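PDB 3EUT: type III Pentaketide Synthase from Neurospora crassa, which probably transfers acyl groups, as members of the chalcone and stilbene synthase family do, to build a pentaketide, and here binds icosanoic acid. Local coordinates for residues Q11-S16 against S52-P57; E175-M180 against F201-S206. All blocks are in the same frame, centred on the assembly; numbering follows the deposited sequence.

Interaction 1. Residues Q11-S16 against S52-P57; sequences QYPPYS and SSIGNP. With DCR (icosanoic acid), chain E.
Tyr-15 and Ser-53 form the antiparallel hydrogen-bonded pair of this contact. Ser-53 N gives the straighter bond, 3.0 Å to Tyr-15 O with 164° at the hydrogen, although it meets that carbonyl from above its plane. The return bond, Tyr-15 N to Ser-53 O, is longer at 3.3 Å and more bent, at 141°. The next pair, Ser-16 with Ser-52, is non-hydrogen-bonded, and there a CA-H...O contact brings Ser-52 CA to 3.4 Å from Tyr-15 O.

The aromatic packing belongs mainly to Tyr-15. Its CG stands anti to the carbonyl carbon (chi1 -56°), which lays the ring beside the turn that follows the short strand: Gly-55 C sits 3.7 Å above one face, offset toward the rim, and Ser-53 O lies at the edge in the ring plane. Asn-56 ND2 approaches CE1 of the same ring at 3.7 Å, its amide steeply inclined to the ring, while OD1 accepts Asp-58 N. Pro-13 packs ahead of the strand, with CB against Ile-54 CG2 and CG 3.2 Å from Ser-53 O. Tyr-12 sets CD1 close to Ser-52 OG, while its ring stacks with His-327 and its hydroxyl bonds Ser-337.

Two waters add polar links. One donates to Pro-13 O and Tyr-15 O and accepts from Ser-52 OG at 2.7 Å, tying three groups from both segments at a single point. A second donates to Ser-16 OG and, weakly, to Ser-52 OG, which also bonds His-327 ND1.

Ile-54 turns its side chain onto Val-76 of helix 70-96. Ser-53 OG, hydrogen-bonded to Thr-178 OG1, comes 3.5 Å from C18 of the icosanoic acid. Strands 15-17 and 51-53 make a two-stranded antiparallel ribbon beside the large mixed sheet; Ser-53 and the loop after it border the acid's tail.

Interaction 2. Residues E175-M180 against F201-S206; sequences EVSTTM and FSDCAS. With DCR (icosanoic acid), chain E.
Asp-203 holds CG beside its own backbone N (chi1 -49°), which swings the carboxylate across to the turn at Ser-177 and Thr-178; Thr-178 meets it with OG1 set between its N and carbonyl carbon (chi1 61°). OD1 takes two backbone donors, Thr-178 N at 2.9 Å on its syn lone pair and Ser-177 N in a weak bond. OD2 accepts Thr-178 OG1 at 2.6 Å, on the syn side and 22° out of the carboxylate plane, and also receives Ile-54 N.

Behind this grip, Glu-175 and Cys-204 form an antiparallel hydrogen-bonded pair, Glu-175 N to Cys-204 O 3.0 Å and Cys-204 N to Glu-175 O 3.1 Å, where strand 168-175 meets strand 204-211.

On the ligand side, Phe-201 lays one ring face on icosanoic acid, C4 standing 3.7 Å above its centre, and Ser-177 CB is 3.4 Å from C6. Replacing Phe-201 by an alanine would probably leave the C2 to C5 stretch of the chain without its flat wall and freer to shift.

Four donors, one of them weak, converging on one buried carboxylate would compensate a negative charge and are consistent with an ionised Asp-203 that fixes the turn beside the lipid.

The centres of interactions 1 and 2 lie about 9 Å apart, and three kinds of evidence join them. Their backbones meet where Gln-11 N lies 2.7 Å from Ala-205 O, a probable hydrogen bond between neighbouring strands 4-11 and 204-211 of the large sheet. Their side chains meet where Ser-53 OG and Thr-178 OG1 stand 2.8 Å apart, also probably bonded. Finally, both border the same icosanoic acid: residues 175-180 and 201-206 follow it from near the carboxylate to its middle, C13 being 3.4 Å from Thr-178 O, whereas residues 52-57 meet its tail, C19 being 3.5 Å from Asn-56 O. Together they form successive parts of one lipid-binding wall.

Interaction 1. Residues Q11-S16 against S52-P57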
loop_
_atom_site.group_PDB
_atom_site.type_symbol
_atom_site.label_atom_id
_atom_site.label_comp_id
_atom_site.label_asym_id
_atom_site.label_seq_id
_atom_site.Cartn_x
_atom_site.Cartn_y
_atom_site.Cartn_z
ATOM N N GLN A 11 -10.226 -15.835 10.362
ATOM C CA GLN A 11 -9.732 -17.166 10.075
ATOM C C GLN A 11 -8.292 -17.330 10.531
ATOM O O GLN A 11 -7.370 -16.741 9.947
ATOM C CB GLN A 11 -9.882 -17.527 8.591
ATOM C CG GLN A 11 -9.596 -19.008 8.290
ATOM C CD GLN A 11 -10.628 -19.961 8.890
ATOM O OE1 GLN A 11 -11.796 -19.619 9.068
ATOM N NE2 GLN A 11 -10.194 -21.166 9.190
ATOM N N TYR A 12 -8.122 -18.114 11.589
ATOM C CA TYR A 12 -6.797 -18.534 12.045
ATOM C C TYR A 12 -6.407 -19.826 11.298
ATOM O O TYR A 12 -7.284 -20.566 10.861
ATOM C CB TYR A 12 -6.821 -18.787 13.558
ATOM C CG TYR A 12 -6.774 -17.536 14.421
ATOM C CD1 TYR A 12 -5.578 -16.851 14.616
ATOM C CD2 TYR A 12 -7.923 -17.049 15.038
ATOM C CE1 TYR A 12 -5.521 -15.703 15.430
ATOM C CE2 TYR A 12 -7.889 -15.894 15.843
ATOM C CZ TYR A 12 -6.678 -15.235 16.036
ATOM O OH TYR A 12 -6.619 -14.113 16.820
ATOM N N PRO A 13 -5.102 -20.087 11.115
ATOM C CA PRO A 13 -4.677 -21.337 10.457
ATOM C C PRO A 13 -4.776 -22.612 11.349
ATOM O O PRO A 13 -5.077 -22.512 12.521
ATOM C CB PRO A 13 -3.221 -21.029 10.055
ATOM C CG PRO A 13 -2.752 -20.078 11.076
ATOM C CD PRO A 13 -3.950 -19.215 11.414
ATOM N N PRO A 14 -4.530 -23.805 10.788
ATOM C CA PRO A 14 -4.797 -25.054 11.538
ATOM C C PRO A 14 -3.930 -25.314 12.776
ATOM O O PRO A 14 -4.346 -26.055 13.669
ATOM C CB PRO A 14 -4.515 -26.158 10.498
ATOM C CG PRO A 14 -4.533 -25.466 9.170
ATOM C CD PRO A 14 -4.014 -24.084 9.437
ATOM N N TYR A 15 -2.735 -24.744 12.838
ATOM C CA TYR A 15 -1.808 -25.121 13.903
ATOM C C TYR A 15 -1.761 -24.148 15.061
ATOM O O TYR A 15 -1.857 -22.922 14.889
ATOM C CB TYR A 15 -0.408 -25.381 13.343
ATOM C CG TYR A 15 -0.404 -26.436 12.261
ATOM C CD1 TYR A 15 -0.117 -27.764 12.557
ATOM C CD2 TYR A 15 -0.699 -26.100 10.937
ATOM C CE1 TYR A 15 -0.118 -28.741 11.553
ATOM C CE2 TYR A 15 -0.701 -27.051 9.934
ATOM C CZ TYR A 15 -0.405 -28.369 10.245
ATOM O OH TYR A 15 -0.423 -29.304 9.235
ATOM N N SER A 16 -1.633 -24.708 16.256
ATOM C CA SER A 16 -1.531 -23.905 17.454
ATOM C C SER A 16 -0.298 -24.382 18.215
ATOM O O SER A 16 -0.248 -25.530 18.668
ATOM C CB SER A 16 -2.828 -24.027 18.257
ATOM O OG SER A 16 -2.785 -23.233 19.418
ATOM N N SER A 52 -0.871 -19.078 16.756
ATOM C CA SER A 52 -1.416 -19.567 15.491
ATOM C C SER A 52 -0.362 -19.584 14.391
ATOM O O SER A 52 0.353 -18.595 14.172
ATOM C CB SER A 52 -2.593 -18.693 15.065
ATOM O OG SER A 52 -3.719 -19.029 15.850
ATOM N N SER A 53 -0.261 -20.706 13.691
ATOM C CA SER A 53 0.691 -20.798 12.590
ATOM C C SER A 53 0.111 -21.602 11.439
ATOM O O SER A 53 -0.697 -22.512 11.640
ATOM C CB SER A 53 1.999 -21.450 13.071
ATOM O OG SER A 53 2.895 -21.642 11.997
ATOM N N ILE A 54 0.546 -21.262 10.236
ATOM C CA ILE A 54 0.222 -22.027 9.039
ATOM C C ILE A 54 0.874 -23.430 9.042
ATOM O O ILE A 54 0.514 -24.273 8.230
ATOM C CB ILE A 54 0.649 -21.282 7.740
ATOM C CG1 ILE A 54 2.164 -21.032 7.745
ATOM C CG2 ILE A 54 -0.161 -19.976 7.549
ATOM C CD1 ILE A 54 2.697 -20.480 6.467
ATOM N N GLY A 55 1.834 -23.663 9.931
ATOM C CA GLY A 55 2.494 -24.966 10.006
ATOM C C GLY A 55 3.038 -25.319 11.372
ATOM O O GLY A 55 2.766 -24.631 12.360
ATOM N N ASN A 56 3.793 -26.417 11.431
ATOM C CA ASN A 56 4.498 -26.821 12.641
ATOM C C ASN A 56 6.025 -26.867 12.417
ATOM O O ASN A 56 6.488 -26.654 11.285
ATOM C CB ASN A 56 3.934 -28.154 13.179
ATOM C CG ASN A 56 4.136 -29.323 12.230
ATOM O OD1 ASN A 56 5.134 -29.407 11.496
ATOM N ND2 ASN A 56 3.195 -30.256 12.261
ATOM N N PRO A 57 6.819 -27.118 13.489
ATOM C CA PRO A 57 8.281 -27.220 13.357
ATOM C C PRO A 57 8.849 -28.196 12.304
ATOM O O PRO A 57 10.041 -28.116 12.000
ATOM C CB PRO A 57 8.728 -27.615 14.773
ATOM C CG PRO A 57 7.695 -27.009 15.645
ATOM C CD PRO A 57 6.410 -27.247 14.901
HETATM O O1 DCR E . 7.360 -4.677 12.981
HETATM C C1 DCR E . 6.287 -5.276 12.699
HETATM O O2 DCR E . 5.300 -4.703 12.179
HETATM C C2 DCR E . 6.183 -6.753 13.024
HETATM C C3 DCR E . 5.616 -7.590 11.875
HETATM C C4 DCR E . 5.683 -9.104 12.126
HETATM C C5 DCR E . 7.071 -9.590 12.537
HETATM C C6 DCR E . 7.335 -11.062 12.221
HETATM C C7 DCR E . 8.483 -11.610 13.071
HETATM C C8 DCR E . 8.767 -13.097 12.864
HETATM C C9 DCR E . 8.211 -13.902 14.033
HETATM C C10 DCR E . 8.464 -15.399 13.911
HETATM C C11 DCR E . 7.462 -16.163 14.770
HETATM C C12 DCR E . 8.049 -17.465 15.296
HETATM C C13 DCR E . 7.461 -18.665 14.575
HETATM C C14 DCR E . 7.165 -19.857 15.483
HETATM C C15 DCR E . 6.505 -20.958 14.661
HETATM C C16 DCR E . 7.405 -22.156 14.356
HETATM C C17 DCR E . 7.566 -22.417 12.856
HETATM C C18 DCR E . 6.266 -22.662 12.099
HETATM C C19 DCR E . 6.578 -23.190 10.708
HETATM C C20 DCR E . 5.776 -22.497 9.632
HETATM O O HOH W 1 -4.474 -21.516 15.000
HETATM O O HOH W 2 -3.194 -20.683 18.815
#

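Interaction 2. Residues E175-M180 against F201-S206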
loop_
_atom_site.group_PDB
_atom_site.type_symbol
_atom_site.label_atom_id
_atom_site.label_comp_id
_atom_site.label_asym_id
_atom_site.label_seq_id
_atom_site.Cartn_x
_atom_site.Cartn_y
_atom_site.Cartn_z
ATOM N N GLU A 175 -1.728 -11.612 7.850
ATOM C CA GLU A 175 -0.328 -11.657 8.236
ATOM C C GLU A 175 0.160 -13.101 8.380
ATOM O O GLU A 175 -0.515 -13.953 8.978
ATOM C CB GLU A 175 -0.084 -10.858 9.508
ATOM C CG GLU A 175 -0.603 -9.381 9.447
ATOM C CD GLU A 175 0.299 -8.442 8.632
ATOM O OE1 GLU A 175 1.253 -8.929 7.974
ATOM O OE2 GLU A 175 0.051 -7.206 8.655
ATOM N N VAL A 176 1.316 -13.364 7.784
ATOM C CA VAL A 176 1.991 -14.645 7.924
ATOM C C VAL A 176 3.410 -14.346 8.400
ATOM O O VAL A 176 4.320 -14.124 7.597
ATOM C CB VAL A 176 1.982 -15.472 6.607
ATOM C CG1 VAL A 176 2.764 -16.796 6.789
ATOM C CG2 VAL A 176 0.568 -15.773 6.168
ATOM N N SER A 177 3.588 -14.347 9.717
ATOM C CA SER A 177 4.876 -14.028 10.311
ATOM C C SER A 177 5.683 -15.257 10.740
ATOM O O SER A 177 6.901 -15.174 10.860
ATOM C CB SER A 177 4.702 -13.071 11.487
ATOM O OG SER A 177 3.643 -13.469 12.332
ATOM N N THR A 178 5.028 -16.391 10.969
ATOM C CA THR A 178 5.739 -17.510 11.610
ATOM C C THR A 178 6.804 -18.156 10.722
ATOM O O THR A 178 7.724 -18.795 11.236
ATOM C CB THR A 178 4.809 -18.597 12.183
ATOM O OG1 THR A 178 4.032 -19.178 11.132
ATOM C CG2 THR A 178 3.913 -18.025 13.289
ATOM N N THR A 179 6.669 -17.971 9.407
ATOM C CA THR A 179 7.628 -18.467 8.415
ATOM C C THR A 179 8.993 -17.794 8.493
ATOM O O THR A 179 9.963 -18.298 7.920
ATOM C CB THR A 179 7.106 -18.283 6.967
ATOM O OG1 THR A 179 6.580 -16.952 6.796
ATOM C CG2 THR A 179 6.024 -19.280 6.668
ATOM N N MET A 180 9.076 -16.657 9.182
ATOM C CA MET A 180 10.350 -15.944 9.288
ATOM C C MET A 180 11.147 -16.373 10.509
ATOM O O MET A 180 12.130 -15.731 10.879
ATOM C CB MET A 180 10.160 -14.419 9.202
ATOM C CG MET A 180 9.874 -13.930 7.752
ATOM S SD MET A 180 9.311 -12.206 7.713
ATOM C CE MET A 180 7.862 -12.364 6.663
ATOM N N PHE A 201 4.928 -12.930 17.546
ATOM C CA PHE A 201 4.065 -12.847 16.367
ATOM C C PHE A 201 3.507 -14.186 15.885
ATOM O O PHE A 201 4.130 -15.234 16.068
ATOM C CB PHE A 201 4.788 -12.103 15.242
ATOM C CG PHE A 201 5.056 -10.653 15.554
ATOM C CD1 PHE A 201 4.044 -9.698 15.414
ATOM C CD2 PHE A 201 6.317 -10.236 15.977
ATOM C CE1 PHE A 201 4.286 -8.367 15.695
ATOM C CE2 PHE A 201 6.573 -8.887 16.269
ATOM C CZ PHE A 201 5.559 -7.955 16.135
ATOM N N SER A 202 2.309 -14.140 15.305
ATOM C CA SER A 202 1.616 -15.342 14.813
ATOM C C SER A 202 0.911 -15.029 13.488
ATOM O O SER A 202 1.057 -13.917 12.958
ATOM C CB SER A 202 0.605 -15.828 15.854
ATOM O OG SER A 202 -0.330 -14.811 16.181
ATOM N N ASP A 203 0.143 -15.991 12.969
ATOM C CA ASP A 203 -0.524 -15.865 11.668
ATOM C C ASP A 203 -2.043 -15.796 11.817
ATOM O O ASP A 203 -2.617 -16.476 12.669
ATOM C CB ASP A 203 -0.189 -17.058 10.760
ATOM C CG ASP A 203 1.311 -17.358 10.692
ATOM O OD1 ASP A 203 2.123 -16.477 11.003
ATOM O OD2 ASP A 203 1.681 -18.480 10.319
ATOM N N CYS A 204 -2.688 -15.010 10.953
ATOM C CA CYS A 204 -4.138 -14.815 11.009
ATOM C C CYS A 204 -4.590 -14.005 9.795
ATOM O O CYS A 204 -3.823 -13.187 9.249
ATOM C CB CYS A 204 -4.529 -14.042 12.277
ATOM S SG CYS A 204 -6.314 -13.879 12.590
ATOM N N ALA A 205 -5.837 -14.231 9.392
ATOM C CA ALA A 205 -6.557 -13.277 8.560
ATOM C C ALA A 205 -7.881 -12.877 9.198
ATOM O O ALA A 205 -8.574 -13.708 9.805
ATOM C CB ALA A 205 -6.777 -13.827 7.133
ATOM N N SER A 206 -8.223 -11.595 9.057
ATOM C CA SER A 206 -9.479 -11.072 9.587
ATOM C C SER A 206 -10.028 -10.019 8.645
ATOM O O SER A 206 -9.275 -9.348 7.925
ATOM C CB SER A 206 -9.321 -10.508 11.020
ATOM O OG SER A 206 -8.472 -9.357 11.064
HETATM O O1 DCR E . 7.360 -4.677 12.981
HETATM C C1 DCR E . 6.287 -5.276 12.699
HETATM O O2 DCR E . 5.300 -4.703 12.179
HETATM C C2 DCR E . 6.183 -6.753 13.024
HETATM C C3 DCR E . 5.616 -7.590 11.875
HETATM C C4 DCR E . 5.683 -9.104 12.126
HETATM C C5 DCR E . 7.071 -9.590 12.537
HETATM C C6 DCR E . 7.335 -11.062 12.221
HETATM C C7 DCR E . 8.483 -11.610 13.071
HETATM C C8 DCR E . 8.767 -13.097 12.864
HETATM C C9 DCR E . 8.211 -13.902 14.033
HETATM C C10 DCR E . 8.464 -15.399 13.911
HETATM C C11 DCR E . 7.462 -16.163 14.770
HETATM C C12 DCR E . 8.049 -17.465 15.296
HETATM C C13 DCR E . 7.461 -18.665 14.575
HETATM C C14 DCR E . 7.165 -19.857 15.483
HETATM C C15 DCR E . 6.505 -20.958 14.661
HETATM C C16 DCR E . 7.405 -22.156 14.356
HETATM C C17 DCR E . 7.566 -22.417 12.856
HETATM C C18 DCR E . 6.266 -22.662 12.099
HETATM C C19 DCR E . 6.578 -23.190 10.708
HETATM C C20 DCR E . 5.776 -22.497 9.632
#